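Local coordinates for protein L-cysteine S-thiosulfotransferase subunit SoxA (Paracoccus denitrificans, PDB 2C1D) that forms, with its partner SoxX, a heme enzyme that joins thiosulfate to a cysteine of the sulfur carrier SoxYZ, passing the electrons to cytochrome c, at residues A26-A29 with D30-T34; P160-E163 with H164-I168; G237-D240 with F241-L244. All coordinates share one frame; numbering follows the deposited sequence.

Contact 1 (A26-A29 with D30-T34)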
# COMPACT_ATOMS: atom_id res chain seq x y z
N ALA A 26 6.56 9.39 -18.85
CA ALA A 26 5.64 10.19 -19.65
C ALA A 26 4.17 9.85 -19.33
O ALA A 26 3.35 10.74 -19.24
CB ALA A 26 5.93 10.05 -21.15
N PHE A 27 3.86 8.58 -19.08
CA PHE A 27 2.49 8.21 -18.75
C PHE A 27 1.95 8.79 -17.45
O PHE A 27 0.74 8.82 -17.25
CB PHE A 27 2.29 6.69 -18.81
CG PHE A 27 2.76 5.93 -17.59
CD1 PHE A 27 1.90 5.73 -16.50
CD2 PHE A 27 4.02 5.35 -17.56
CE1 PHE A 27 2.31 4.96 -15.40
CE2 PHE A 27 4.44 4.61 -16.46
CZ PHE A 27 3.57 4.40 -15.39
N LEU A 28 2.82 9.26 -16.59
CA LEU A 28 2.41 9.91 -15.36
C LEU A 28 2.58 11.43 -15.38
O LEU A 28 2.43 12.07 -14.34
CB LEU A 28 3.24 9.33 -14.21
CG LEU A 28 2.56 8.47 -13.15
CD1 LEU A 28 1.24 7.83 -13.64
CD2 LEU A 28 3.53 7.45 -12.60
N ALA A 29 2.89 12.02 -16.53
CA ALA A 29 3.26 13.45 -16.57
C ALA A 29 2.11 14.39 -16.21
O ALA A 29 2.34 15.45 -15.63
CB ALA A 29 3.84 13.82 -17.94
N ASP A 30 0.87 14.03 -16.53
CA ASP A 30 -0.31 14.80 -16.08
C ASP A 30 -0.74 14.51 -14.61
O ASP A 30 -1.62 15.19 -14.06
CB ASP A 30 -1.49 14.60 -17.05
CG ASP A 30 -2.55 15.74 -16.95
OD1 ASP A 30 -2.22 16.86 -16.48
OD2 ASP A 30 -3.75 15.58 -17.31
N THR A 31 -0.10 13.54 -13.97
CA THR A 31 -0.48 13.05 -12.64
C THR A 31 0.37 13.63 -11.52
O THR A 31 -0.15 14.09 -10.50
CB THR A 31 -0.37 11.52 -12.65
OG1 THR A 31 -1.29 10.98 -13.61
CG2 THR A 31 -0.77 10.90 -11.32
N PHE A 32 1.68 13.60 -11.72
CA PHE A 32 2.65 14.10 -10.76
C PHE A 32 3.56 15.09 -11.45
O PHE A 32 3.90 14.92 -12.62
CB PHE A 32 3.54 12.95 -10.25
CG PHE A 32 2.82 11.88 -9.47
CD1 PHE A 32 1.98 12.20 -8.42
CD2 PHE A 32 3.05 10.53 -9.76
CE1 PHE A 32 1.34 11.20 -7.66
CE2 PHE A 32 2.43 9.51 -9.00
CZ PHE A 32 1.57 9.86 -7.96
N ASP A 33 3.99 16.11 -10.72
CA ASP A 33 5.04 17.00 -11.19
C ASP A 33 6.36 16.25 -11.04
O ASP A 33 7.28 16.37 -11.85
CB ASP A 33 5.07 18.28 -10.34
CG ASP A 33 3.90 19.23 -10.65
OD1 ASP A 33 3.68 20.17 -9.85
OD2 ASP A 33 3.15 19.10 -11.64
N THR A 34 6.42 15.44 -9.98
CA THR A 34 7.64 14.77 -9.57
C THR A 34 7.32 13.41 -8.91
O THR A 34 6.38 13.31 -8.13
CB THR A 34 8.35 15.65 -8.56
OG1 THR A 34 8.58 16.96 -9.14
CG2 THR A 34 9.73 15.12 -8.25
O HOH W 1 -0.45 11.31 -16.05
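The carbonyl oxygen of L28 is gripped by two successive backbone N-H groups, and in this it illustrates how a short 3-10 segment can give way to loop without leaving its last carbonyl idle. T31 N reaches L28 O at 2.9 Å and closes a type I beta turn over A29 and D30, directly after the 3-10 segment whose carbonyl at A26 is bonded by A29 N. F32 N takes the same oxygen at 3.1 Å. The two donors arrive from different directions: T31 N stands well above the carbonyl plane, with a C=O...N angle of 118°, whereas F32 N lies almost straight ahead of the carbonyl, the matching angle being 173°.

L28 and F32 run side by side and point the same way, and CG of the leucine meets CD2 of the ring at 4.0 Å, an apolar contact oblique to the ring. Both side chains also touch R251 of helix 239-251, so the turn rests on the second heme domain, and the F32 side chain comes within about 6 Å of that of H184, an axial ligand of the second heme iron. T31 adds a methyl: with CG2 anti to the backbone N, that group sits over the centre of one face of the F32 ring, 3.9 Å above its plane. The other branch of the threonine is polar. One water donates to F27 O at 3.0 Å and lies 2.6 Å from T31 OG1, joining the residue just before the turn, F27, to T31 at its end.

Contact 2 (P160-E163 with H164-I168). With ZN (zinc ion), chain K.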
# COMPACT_ATOMS: atom_id res chain seq x y z
N PRO A 160 -0.16 -5.49 -22.51
CA PRO A 160 -1.41 -6.04 -21.97
C PRO A 160 -1.31 -6.36 -20.49
O PRO A 160 -2.27 -6.12 -19.77
CB PRO A 160 -1.60 -7.32 -22.77
CG PRO A 160 -0.71 -7.16 -23.97
CD PRO A 160 0.47 -6.39 -23.47
N TYR A 161 -0.17 -6.90 -20.07
CA TYR A 161 0.12 -7.11 -18.65
C TYR A 161 0.07 -5.79 -17.88
O TYR A 161 -0.56 -5.70 -16.84
CB TYR A 161 1.49 -7.74 -18.48
CG TYR A 161 1.62 -9.12 -19.07
CD1 TYR A 161 2.22 -9.32 -20.33
CD2 TYR A 161 1.21 -10.23 -18.36
CE1 TYR A 161 2.37 -10.57 -20.86
CE2 TYR A 161 1.35 -11.50 -18.88
CZ TYR A 161 1.94 -11.67 -20.13
OH TYR A 161 2.08 -12.94 -20.62
N TRP A 162 0.69 -4.76 -18.43
CA TRP A 162 0.79 -3.45 -17.78
C TRP A 162 -0.59 -2.84 -17.63
O TRP A 162 -0.95 -2.30 -16.58
CB TRP A 162 1.71 -2.56 -18.63
CG TRP A 162 2.01 -1.22 -18.11
CD1 TRP A 162 3.03 -0.86 -17.28
CD2 TRP A 162 1.34 0.01 -18.45
NE1 TRP A 162 3.01 0.49 -17.06
CE2 TRP A 162 1.98 1.05 -17.77
CE3 TRP A 162 0.24 0.32 -19.25
CZ2 TRP A 162 1.56 2.37 -17.84
CZ3 TRP A 162 -0.17 1.62 -19.36
CH2 TRP A 162 0.49 2.64 -18.65
N GLU A 163 -1.37 -2.93 -18.69
CA GLU A 163 -2.76 -2.47 -18.67
C GLU A 163 -3.60 -3.21 -17.63
O GLU A 163 -4.45 -2.62 -16.98
CB GLU A 163 -3.42 -2.67 -20.06
CG GLU A 163 -3.02 -1.66 -21.13
CD GLU A 163 -3.44 -0.23 -20.84
OE1 GLU A 163 -4.36 0.05 -20.03
OE2 GLU A 163 -2.82 0.66 -21.46
N HIS A 164 -3.37 -4.50 -17.47
CA HIS A 164 -4.10 -5.30 -16.48
C HIS A 164 -3.74 -4.79 -15.08
O HIS A 164 -4.60 -4.69 -14.23
CB HIS A 164 -3.78 -6.79 -16.65
CG HIS A 164 -4.85 -7.70 -16.14
ND1 HIS A 164 -6.08 -7.80 -16.75
CD2 HIS A 164 -4.87 -8.55 -15.10
CE1 HIS A 164 -6.82 -8.68 -16.09
NE2 HIS A 164 -6.11 -9.15 -15.09
N GLY A 165 -2.46 -4.45 -14.85
CA GLY A 165 -2.02 -3.91 -13.58
C GLY A 165 -2.57 -2.51 -13.34
O GLY A 165 -2.97 -2.17 -12.23
N LYS A 166 -2.62 -1.70 -14.40
CA LYS A 166 -3.16 -0.36 -14.29
C LYS A 166 -4.60 -0.42 -13.78
O LYS A 166 -4.98 0.33 -12.89
CB LYS A 166 -3.10 0.39 -15.65
CG LYS A 166 -3.62 1.81 -15.57
CD LYS A 166 -3.75 2.46 -16.97
CE LYS A 166 -4.58 3.75 -16.93
NZ LYS A 166 -4.40 4.48 -18.23
N GLU A 167 -5.40 -1.32 -14.36
CA GLU A 167 -6.80 -1.45 -13.94
C GLU A 167 -6.92 -1.75 -12.43
O GLU A 167 -7.74 -1.15 -11.74
CB GLU A 167 -7.51 -2.52 -14.80
CG GLU A 167 -9.03 -2.45 -14.76
CD GLU A 167 -9.72 -3.74 -15.17
OE1 GLU A 167 -9.08 -4.62 -15.80
OE2 GLU A 167 -10.92 -3.88 -14.84
N ILE A 168 -6.10 -2.67 -11.94
CA ILE A 168 -6.07 -3.04 -10.51
C ILE A 168 -5.74 -1.80 -9.69
O ILE A 168 -6.41 -1.52 -8.71
CB ILE A 168 -5.04 -4.20 -10.26
CG1 ILE A 168 -5.49 -5.45 -11.01
CG2 ILE A 168 -4.81 -4.49 -8.75
CD1 ILE A 168 -4.49 -6.59 -11.03
ZN ZN K . -6.89 -10.55 -13.77
O HOH W 2 -5.45 2.42 -19.94
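K166 and E163, three residues apart on helix 159-170, send their side chains out side by side, and the lysine shows how a long aliphatic chain is used at several points along its length. Its CB rests 3.6 Å from both W162 O and E163 O, against the preceding turn. CG leaves anti to the backbone N (chi1 -178°) and the chain stays extended, which carries CD to 3.9 Å from E163 OE1 and obliquely past the W162 ring system. NZ then ends 4.8 Å from E163 OE1, beyond a salt bridge, and a water fills the span: it accepts from K166 NZ at 2.9 Å and donates to E163 OE1. The glutamate meets it by bending at chi2 (-64°), a fold that also brings OE2 to the edge of the W162 ring, in its plane. The indole's own N-H is taken by S250 on helix 239-251. Beneath these side chains the backbone keeps regular i to i+4 bonds, the shortest being K166 N to W162 O at 2.8 Å.

H164 leaves the same helix in another direction. Its CB packs against the carbonyls of Y161 and P160, and NE2 binds the zinc ion at 2.1 Å, with D240 as the second protein ligand. The arrangement is that of an alpha helix with one exposed flank, carrying a water-bridged i, i+3 acid-lysine pair, and one ligand of an interhelical zinc site.

Contact 3 (G237-D240 with F241-L244). With ZN (zinc ion), chain K.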
# COMPACT_ATOMS: atom_id res chain seq x y z
N GLY A 237 2.30 -13.54 -5.71
CA GLY A 237 2.77 -14.23 -6.89
C GLY A 237 1.67 -14.61 -7.88
O GLY A 237 1.93 -15.20 -8.92
N SER A 238 0.43 -14.25 -7.58
CA SER A 238 -0.68 -14.44 -8.53
C SER A 238 -0.49 -13.61 -9.79
O SER A 238 0.16 -12.55 -9.76
CB SER A 238 -2.03 -14.09 -7.88
OG SER A 238 -2.12 -12.71 -7.56
N ASP A 239 -1.05 -14.09 -10.90
CA ASP A 239 -0.97 -13.39 -12.18
C ASP A 239 -1.35 -11.92 -12.06
O ASP A 239 -0.67 -11.05 -12.60
CB ASP A 239 -1.86 -14.09 -13.24
CG ASP A 239 -1.42 -15.52 -13.51
OD1 ASP A 239 -0.28 -15.87 -13.08
OD2 ASP A 239 -2.12 -16.39 -14.12
N ASP A 240 -2.43 -11.64 -11.34
CA ASP A 240 -2.89 -10.26 -11.20
C ASP A 240 -1.87 -9.40 -10.40
O ASP A 240 -1.66 -8.23 -10.71
CB ASP A 240 -4.27 -10.23 -10.55
CG ASP A 240 -5.46 -10.22 -11.57
OD1 ASP A 240 -5.54 -10.89 -12.65
OD2 ASP A 240 -6.48 -9.65 -11.36
N PHE A 241 -1.24 -9.98 -9.38
CA PHE A 241 -0.23 -9.23 -8.59
C PHE A 241 1.11 -9.15 -9.33
O PHE A 241 1.90 -8.25 -9.05
CB PHE A 241 -0.07 -9.81 -7.18
CG PHE A 241 -0.97 -9.18 -6.12
CD1 PHE A 241 -0.91 -9.63 -4.82
CD2 PHE A 241 -1.90 -8.16 -6.42
CE1 PHE A 241 -1.70 -9.09 -3.83
CE2 PHE A 241 -2.71 -7.62 -5.42
CZ PHE A 241 -2.61 -8.06 -4.15
N LYS A 242 1.38 -10.08 -10.25
CA LYS A 242 2.55 -9.96 -11.13
C LYS A 242 2.33 -8.80 -12.07
O LYS A 242 3.23 -7.97 -12.28
CB LYS A 242 2.75 -11.22 -11.97
CG LYS A 242 3.22 -12.44 -11.24
CD LYS A 242 3.68 -13.46 -12.24
CE LYS A 242 3.67 -14.87 -11.69
NZ LYS A 242 4.15 -15.78 -12.84
N ALA A 243 1.13 -8.70 -12.62
CA ALA A 243 0.76 -7.55 -13.44
C ALA A 243 0.80 -6.23 -12.67
O ALA A 243 1.30 -5.23 -13.18
CB ALA A 243 -0.62 -7.75 -14.08
N LEU A 244 0.32 -6.22 -11.44
CA LEU A 244 0.38 -5.05 -10.59
C LEU A 244 1.84 -4.67 -10.32
O LEU A 244 2.16 -3.50 -10.33
CB LEU A 244 -0.34 -5.33 -9.25
CG LEU A 244 -0.47 -4.20 -8.25
CD1 LEU A 244 -1.17 -2.98 -8.87
CD2 LEU A 244 -1.23 -4.69 -6.99
ZN ZN K . -6.89 -10.55 -13.77
O HOH W 3 1.91 -16.33 -14.38
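The F241 ring is met obliquely by S238 OG, 4.0 Å from ring atom CG of the phenylalanine, and by the backbone carbon of D240; its plane meets that of F234 at about 45°, and side chains of helix 218-223 touch it too. S238 is the N-cap of helix 239-251: its OG, set between the backbone N and the carbonyl carbon (chi1 66°), caps the first turn by accepting a weak bond from F241 N at 3.4 Å, and is also hydrogen-bonded to K235 O. K242 N sits nearly straight out from the S238 carbonyl, 2.8 Å from S238 O.

K242 runs extended back along this turn, so that CE touches G237 O at 3.3 Å and NZ forms a salt bridge with D112. A water accepts from NZ and donates to D239 OD1 at 2.6 Å. A methionine in its place would probably leave D112 without its charged mate and the water bridge to D239 broken.

The D240 carboxylate binds the zinc ion chiefly through OD1 at 1.8 Å, OD2 lying farther off at 2.6 Å, alongside H164. The helix dipole and the metal would both probably stabilise the negative charge of D240.

In the fold
Read from the N terminus, the three contacts come in series: each is a local contact within one continuous stretch that closes before the next opens, and none nests or crosses. Contact 1 lies in the loop between strands 16-22 and 35-36, contact 2 on helix 159-170 and contact 3 at the start of helix 239-251. The tie between contacts 1 and 2 is aromatic, F27 meeting W162 edge-to-face. Contacts 2 and 3, with centres about 10 Å apart, share the zinc ion and pack I168 on D240 and the Y161 carbonyl on A243. Contacts 1 and 3 do not touch. Together they join the early loop to two helices of the second heme domain.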